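Local coordinates for esterase (Thermotoga maritima, PDB 3DOH), which hydrolyses carboxylic esters as a thermostable esterase, joining an immunoglobulin-like domain to a catalytic alpha/beta-hydrolase domain, at residues 37-48 against 109-119. Residues are numbered along the deposited sequence; the frame is centred on the assembly and turned at random.
Sequences KLSPDQFSVKVK and DYIVSQLVPIF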
ATOM      1  N   LYS A  37      -3.200   6.562  32.791  1.00 53.58           N
ATOM      2  CA  LYS A  37      -3.844   7.652  32.027  1.00 53.12           C
ATOM      3  C   LYS A  37      -2.974   8.388  30.964  1.00 51.61           C
ATOM      4  O   LYS A  37      -3.472   9.266  30.253  1.00 51.64           O
ATOM      5  CB  LYS A  37      -4.530   8.654  32.991  1.00 53.30           C
ATOM      6  CG  LYS A  37      -6.074   8.486  33.094  1.00 53.80           C
ATOM      7  CD  LYS A  37      -6.782   9.769  33.578  1.00 54.86           C
ATOM      8  CE  LYS A  37      -8.161  10.026  32.889  1.00 59.60           C
ATOM      9  NZ  LYS A  37      -9.385   9.551  33.647  1.00 61.95           N
ATOM     10  N   LEU A  38      -1.691   8.020  30.852  1.00 49.64           N
ATOM     11  CA  LEU A  38      -0.761   8.620  29.887  1.00 47.28           C
ATOM     12  C   LEU A  38      -0.896   7.962  28.513  1.00 45.81           C
ATOM     13  O   LEU A  38      -1.338   6.813  28.406  1.00 46.41           O
ATOM     14  CB  LEU A  38       0.676   8.493  30.394  1.00 47.18           C
ATOM     15  CG  LEU A  38       1.335   9.582  31.253  1.00 47.89           C
ATOM     16  CD1 LEU A  38       0.358  10.541  31.996  1.00 47.87           C
ATOM     17  CD2 LEU A  38       2.289   8.919  32.229  1.00 45.52           C
ATOM     18  N   SER A  39      -0.513   8.677  27.465  1.00 43.00           N
ATOM     19  CA  SER A  39      -0.584   8.141  26.120  1.00 40.75           C
ATOM     20  C   SER A  39       0.473   8.857  25.268  1.00 39.02           C
ATOM     21  O   SER A  39       0.743  10.016  25.503  1.00 38.84           O
ATOM     22  CB  SER A  39      -2.016   8.335  25.579  1.00 41.14           C
ATOM     23  OG  SER A  39      -2.073   8.330  24.161  1.00 40.74           O
ATOM     24  N   PRO A  40       1.099   8.161  24.300  1.00 37.49           N
ATOM     25  CA  PRO A  40       2.180   8.732  23.455  1.00 36.29           C
ATOM     26  C   PRO A  40       1.906  10.095  22.831  1.00 35.12           C
ATOM     27  O   PRO A  40       2.806  10.911  22.702  1.00 35.16           O
ATOM     28  CB  PRO A  40       2.360   7.663  22.362  1.00 35.85           C
ATOM     29  CG  PRO A  40       2.042   6.393  23.088  1.00 36.30           C
ATOM     30  CD  PRO A  40       0.857   6.744  23.965  1.00 37.05           C
ATOM     31  N   ASP A  41       0.667  10.359  22.467  1.00 34.41           N
ATOM     32  CA  ASP A  41       0.343  11.629  21.812  1.00 33.58           C
ATOM     33  C   ASP A  41       0.264  12.836  22.750  1.00 32.75           C
ATOM     34  O   ASP A  41      -0.191  13.911  22.343  1.00 32.79           O
ATOM     35  CB  ASP A  41      -0.942  11.499  20.975  1.00 33.58           C
ATOM     36  CG  ASP A  41      -2.192  11.179  21.820  1.00 34.32           C
ATOM     37  OD1 ASP A  41      -3.272  11.207  21.209  1.00 34.61           O
ATOM     38  OD2 ASP A  41      -2.126  10.928  23.062  1.00 33.52           O
ATOM     39  N   GLN A  42       0.678  12.665  24.000  1.00 31.81           N
ATOM     40  CA  GLN A  42       0.681  13.778  24.949  1.00 31.88           C
ATOM     41  C   GLN A  42       2.094  14.377  25.047  1.00 31.36           C
ATOM     42  O   GLN A  42       2.329  15.352  25.756  1.00 31.47           O
ATOM     43  CB  GLN A  42       0.219  13.340  26.327  1.00 31.50           C
ATOM     44  CG  GLN A  42      -1.171  12.698  26.424  1.00 31.95           C
ATOM     45  CD  GLN A  42      -1.443  12.204  27.837  1.00 32.90           C
ATOM     46  OE1 GLN A  42      -0.635  11.468  28.404  1.00 36.07           O
ATOM     47  NE2 GLN A  42      -2.554  12.629  28.425  1.00 34.18           N
ATOM     48  N   PHE A  43       3.033  13.793  24.321  1.00 30.15           N
ATOM     49  CA  PHE A  43       4.403  14.210  24.441  1.00 28.68           C
ATOM     50  C   PHE A  43       5.039  14.334  23.075  1.00 27.60           C
ATOM     51  O   PHE A  43       4.486  13.874  22.088  1.00 27.58           O
ATOM     52  CB  PHE A  43       5.141  13.160  25.242  1.00 28.58           C
ATOM     53  CG  PHE A  43       4.641  12.990  26.640  1.00 26.94           C
ATOM     54  CD1 PHE A  43       5.258  13.655  27.692  1.00 24.28           C
ATOM     55  CD2 PHE A  43       3.580  12.136  26.912  1.00 26.27           C
ATOM     56  CE1 PHE A  43       4.825  13.487  28.999  1.00 21.99           C
ATOM     57  CE2 PHE A  43       3.128  11.961  28.214  1.00 25.85           C
ATOM     58  CZ  PHE A  43       3.756  12.636  29.258  1.00 25.66           C
ATOM     59  N   SER A  44       6.209  14.930  23.031  1.00 26.29           N
ATOM     60  CA  SER A  44       6.954  15.021  21.802  1.00 26.15           C
ATOM     61  C   SER A  44       8.424  14.808  22.106  1.00 26.45           C
ATOM     62  O   SER A  44       8.916  15.245  23.164  1.00 27.36           O
ATOM     63  CB  SER A  44       6.785  16.398  21.240  1.00 25.77           C
ATOM     64  OG  SER A  44       7.457  16.484  20.019  1.00 27.85           O
ATOM     65  N   VAL A  45       9.153  14.148  21.218  1.00 25.56           N
ATOM     66  CA  VAL A  45      10.586  14.019  21.438  1.00 25.17           C
ATOM     67  C   VAL A  45      11.340  14.347  20.144  1.00 25.65           C
ATOM     68  O   VAL A  45      10.946  13.893  19.088  1.00 25.89           O
ATOM     69  CB  VAL A  45      10.919  12.611  21.972  1.00 25.21           C
ATOM     70  CG1 VAL A  45      12.418  12.392  22.071  1.00 25.70           C
ATOM     71  CG2 VAL A  45      10.295  12.388  23.343  1.00 22.91           C
ATOM     72  N   LYS A  46      12.405  15.147  20.194  1.00 26.20           N
ATOM     73  CA  LYS A  46      13.109  15.525  18.934  1.00 27.19           C
ATOM     74  C   LYS A  46      14.601  15.533  19.100  1.00 27.72           C
ATOM     75  O   LYS A  46      15.058  15.805  20.185  1.00 28.58           O
ATOM     76  CB  LYS A  46      12.652  16.896  18.412  1.00 26.67           C
ATOM     77  CG  LYS A  46      11.317  16.838  17.713  1.00 25.83           C
ATOM     78  CD  LYS A  46      10.711  18.211  17.488  1.00 24.25           C
ATOM     79  CE  LYS A  46       9.299  18.101  16.866  1.00 24.79           C
ATOM     80  NZ  LYS A  46       9.248  17.217  15.621  1.00 23.22           N
ATOM     81  N   VAL A  47      15.334  15.166  18.056  1.00 28.82           N
ATOM     82  CA  VAL A  47      16.780  15.295  18.060  1.00 29.59           C
ATOM     83  C   VAL A  47      17.153  16.492  17.208  1.00 31.71           C
ATOM     84  O   VAL A  47      16.405  16.880  16.310  1.00 30.77           O
ATOM     85  CB  VAL A  47      17.461  14.037  17.490  1.00 28.84           C
ATOM     86  CG1 VAL A  47      18.465  13.480  18.487  1.00 27.36           C
ATOM     87  CG2 VAL A  47      16.420  12.988  17.128  1.00 26.52           C
ATOM     88  N   LYS A  48      18.310  17.078  17.484  1.00 35.12           N
ATOM     89  CA  LYS A  48      18.932  17.964  16.511  1.00 38.52           C
ATOM     90  C   LYS A  48      19.819  17.155  15.573  1.00 40.02           C
ATOM     91  O   LYS A  48      20.527  16.237  15.990  1.00 40.27           O
ATOM     92  CB  LYS A  48      19.712  19.090  17.179  1.00 38.63           C
ATOM     93  CG  LYS A  48      19.440  20.467  16.527  1.00 42.34           C
ATOM     94  CD  LYS A  48      20.699  21.361  16.485  1.00 47.52           C
ATOM     95  CE  LYS A  48      20.819  22.322  17.682  1.00 48.96           C
ATOM     96  NZ  LYS A  48      20.346  23.688  17.344  1.00 50.87           N
ATOM     97  N   ASP A 109      21.650  15.926  21.579  1.00 38.31           N
ATOM     98  CA  ASP A 109      20.927  17.150  21.560  1.00 37.59           C
ATOM     99  C   ASP A 109      19.397  17.031  21.307  1.00 36.45           C
ATOM    100  O   ASP A 109      18.919  16.910  20.160  1.00 36.11           O
ATOM    101  CB  ASP A 109      21.554  17.989  20.485  1.00 38.89           C
ATOM    102  CG  ASP A 109      21.775  19.380  20.929  1.00 42.90           C
ATOM    103  OD1 ASP A 109      20.806  19.969  21.464  1.00 46.93           O
ATOM    104  OD2 ASP A 109      22.918  19.870  20.762  1.00 47.36           O
ATOM    105  N   TYR A 110      18.633  17.120  22.388  1.00 34.31           N
ATOM    106  CA  TYR A 110      17.253  16.758  22.369  1.00 32.16           C
ATOM    107  C   TYR A 110      16.400  17.810  22.985  1.00 32.54           C
ATOM    108  O   TYR A 110      16.796  18.497  23.926  1.00 33.11           O
ATOM    109  CB  TYR A 110      17.051  15.495  23.174  1.00 30.35           C
ATOM    110  CG  TYR A 110      17.225  14.241  22.388  1.00 29.44           C
ATOM    111  CD1 TYR A 110      18.455  13.923  21.791  1.00 28.39           C
ATOM    112  CD2 TYR A 110      16.171  13.338  22.252  1.00 26.96           C
ATOM    113  CE1 TYR A 110      18.617  12.729  21.077  1.00 27.16           C
ATOM    114  CE2 TYR A 110      16.320  12.154  21.542  1.00 24.87           C
ATOM    115  CZ  TYR A 110      17.533  11.854  20.967  1.00 27.85           C
ATOM    116  OH  TYR A 110      17.653  10.686  20.252  1.00 29.72           O
ATOM    117  N   ILE A 111      15.190  17.917  22.468  1.00 32.39           N
ATOM    118  CA  ILE A 111      14.188  18.683  23.144  1.00 31.87           C
ATOM    119  C   ILE A 111      12.948  17.821  23.246  1.00 31.04           C
ATOM    120  O   ILE A 111      12.646  17.048  22.322  1.00 30.82           O
ATOM    121  CB  ILE A 111      13.989  20.064  22.495  1.00 32.25           C
ATOM    122  CG1 ILE A 111      12.796  20.806  23.081  1.00 32.14           C
ATOM    123  CG2 ILE A 111      13.897  19.965  20.998  1.00 33.17           C
ATOM    124  CD1 ILE A 111      12.847  22.288  22.630  1.00 36.42           C
ATOM    125  N   VAL A 112      12.288  17.943  24.397  1.00 29.65           N
ATOM    126  CA  VAL A 112      11.216  17.104  24.787  1.00 29.19           C
ATOM    127  C   VAL A 112      10.069  17.975  25.208  1.00 30.52           C
ATOM    128  O   VAL A 112      10.284  19.030  25.830  1.00 30.99           O
ATOM    129  CB  VAL A 112      11.621  16.278  26.002  1.00 28.87           C
ATOM    130  CG1 VAL A 112      10.445  15.404  26.521  1.00 27.26           C
ATOM    131  CG2 VAL A 112      12.796  15.425  25.664  1.00 27.72           C
ATOM    132  N   SER A 113       8.847  17.524  24.910  1.00 30.73           N
ATOM    133  CA  SER A 113       7.669  18.210  25.390  1.00 30.90           C
ATOM    134  C   SER A 113       6.549  17.357  25.939  1.00 31.34           C
ATOM    135  O   SER A 113       6.179  16.329  25.374  1.00 31.77           O
ATOM    136  CB  SER A 113       7.083  19.049  24.288  1.00 30.79           C
ATOM    137  OG  SER A 113       7.715  20.288  24.300  1.00 30.25           O
ATOM    138  N   GLN A 114       5.981  17.845  27.029  1.00 31.46           N
ATOM    139  CA  GLN A 114       4.654  17.456  27.400  1.00 31.67           C
ATOM    140  C   GLN A 114       3.726  18.467  26.824  1.00 32.03           C
ATOM    141  O   GLN A 114       3.817  19.613  27.166  1.00 32.79           O
ATOM    142  CB  GLN A 114       4.503  17.463  28.896  1.00 31.62           C
ATOM    143  CG  GLN A 114       3.190  16.924  29.302  1.00 30.03           C
ATOM    144  CD  GLN A 114       2.833  17.445  30.624  1.00 29.35           C
ATOM    145  OE1 GLN A 114       3.643  17.379  31.540  1.00 26.76           O
ATOM    146  NE2 GLN A 114       1.628  18.000  30.752  1.00 27.91           N
ATOM    147  N   LEU A 115       2.813  18.037  25.970  1.00 32.87           N
ATOM    148  CA  LEU A 115       2.079  18.951  25.117  1.00 34.09           C
ATOM    149  C   LEU A 115       0.747  19.409  25.679  1.00 35.38           C
ATOM    150  O   LEU A 115       0.257  20.488  25.341  1.00 35.84           O
ATOM    151  CB  LEU A 115       1.831  18.290  23.777  1.00 33.36           C
ATOM    152  CG  LEU A 115       3.088  17.959  23.007  1.00 33.79           C
ATOM    153  CD1 LEU A 115       2.809  16.990  21.838  1.00 32.94           C
ATOM    154  CD2 LEU A 115       3.697  19.242  22.526  1.00 34.70           C
ATOM    155  N   VAL A 116       0.153  18.556  26.495  1.00 36.86           N
ATOM    156  CA  VAL A 116      -1.160  18.769  27.026  1.00 38.18           C
ATOM    157  C   VAL A 116      -1.015  18.599  28.517  1.00 40.57           C
ATOM    158  O   VAL A 116      -0.028  17.983  28.981  1.00 41.07           O
ATOM    159  CB  VAL A 116      -2.126  17.702  26.526  1.00 37.91           C
ATOM    160  CG1 VAL A 116      -2.393  17.885  25.044  1.00 37.70           C
ATOM    161  CG2 VAL A 116      -1.621  16.292  26.861  1.00 36.25           C
ATOM    162  N   PRO A 117      -1.985  19.113  29.290  1.00 41.98           N
ATOM    163  CA  PRO A 117      -1.863  18.921  30.722  1.00 43.40           C
ATOM    164  C   PRO A 117      -1.939  17.428  31.003  1.00 45.03           C
ATOM    165  O   PRO A 117      -2.369  16.686  30.135  1.00 45.15           O
ATOM    166  CB  PRO A 117      -3.085  19.671  31.270  1.00 43.19           C
ATOM    167  CG  PRO A 117      -3.458  20.642  30.188  1.00 42.52           C
ATOM    168  CD  PRO A 117      -3.199  19.867  28.943  1.00 42.29           C
ATOM    169  N   ILE A 118      -1.489  16.979  32.171  1.00 47.36           N
ATOM    170  CA  ILE A 118      -1.615  15.561  32.548  1.00 49.80           C
ATOM    171  C   ILE A 118      -2.066  15.387  33.992  1.00 52.13           C
ATOM    172  O   ILE A 118      -1.847  16.265  34.852  1.00 52.12           O
ATOM    173  CB  ILE A 118      -0.327  14.743  32.343  1.00 49.31           C
ATOM    174  CG1 ILE A 118       0.845  15.433  33.059  1.00 50.38           C
ATOM    175  CG2 ILE A 118      -0.072  14.489  30.867  1.00 48.16           C
ATOM    176  CD1 ILE A 118       1.939  14.470  33.585  1.00 51.03           C
ATOM    177  N   PHE A 119      -2.701  14.247  34.248  1.00 54.82           N
ATOM    178  CA  PHE A 119      -3.269  13.998  35.557  1.00 58.22           C
ATOM    179  C   PHE A 119      -2.160  13.532  36.502  1.00 59.71           C
ATOM    180  O   PHE A 119      -1.325  12.715  36.107  1.00 60.52           O
ATOM    181  CB  PHE A 119      -4.434  12.988  35.465  1.00 58.33           C
ATOM    182  CG  PHE A 119      -5.715  13.581  34.882  1.00 60.02           C
ATOM    183  CD1 PHE A 119      -6.489  14.498  35.626  1.00 61.01           C
ATOM    184  CD2 PHE A 119      -6.147  13.234  33.583  1.00 61.00           C
ATOM    185  CE1 PHE A 119      -7.672  15.054  35.095  1.00 60.68           C
ATOM    186  CE2 PHE A 119      -7.331  13.780  33.029  1.00 60.03           C
ATOM    187  CZ  PHE A 119      -8.097  14.687  33.790  1.00 60.92           C
TER
HETATM  188  O   HOH W   1      10.058  17.690  20.890  1.00 31.02           O
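Gln42 lies along the loop that carries Val116 and Ile118, just where the two strands part. Its CG stands beside the backbone N (chi1 -57°) and the chain runs on extended, roughly at right angles to Val116. CB comes first, 3.5 Å from Val116 CG2, and CG rests on that same methyl. Further out, CD has passed to Ile118 and sits 4.0 Å from its CG2. At the tip, OE1 and NE2 both lie near Ile118 CG2, and NE2 reaches back toward Val116 CG2 as well. OE1 also accepts a 2.9 Å bond from Ser39 N, which approaches from above the amide plane and ties the tip back to Ser39, just ahead of the short 3-10 turn 40-42. The backbone of Gln42 contributes as well: Leu115 N gives its hydrogen almost straight to Gln42 O (178° at the hydrogen).

From here strand 43-48 runs antiparallel to strand 110-114, two neighbours in the sandwich of the esterase's Ig-like N-terminal domain. Ser44 pairs with Ser113 and Lys46 with Ile111 through reciprocal N-H···O bonds, and Lys48 N adds one to Asp109 O. A water joins Ser44 OG to Ile111 O, at 3.0 Å from the latter.

Phe43, Val45 and Val47 face the interior with Tyr110, Val112 and Gln114. Val45 CG1 meets the edge of the Tyr110 ring, 3.9 Å from CD2, while Val47 lies over one face, though its exact fit there is doubtful. Tyr110 OH is hydrogen-bonded to Arg56 NH1. On the opposite face Ile111, with Leu115 just past the strand, packs against Leu115 of a second subunit, and Lys46 NZ bonds to Ser55 OG and, weakly, to Asp41 O of that subunit.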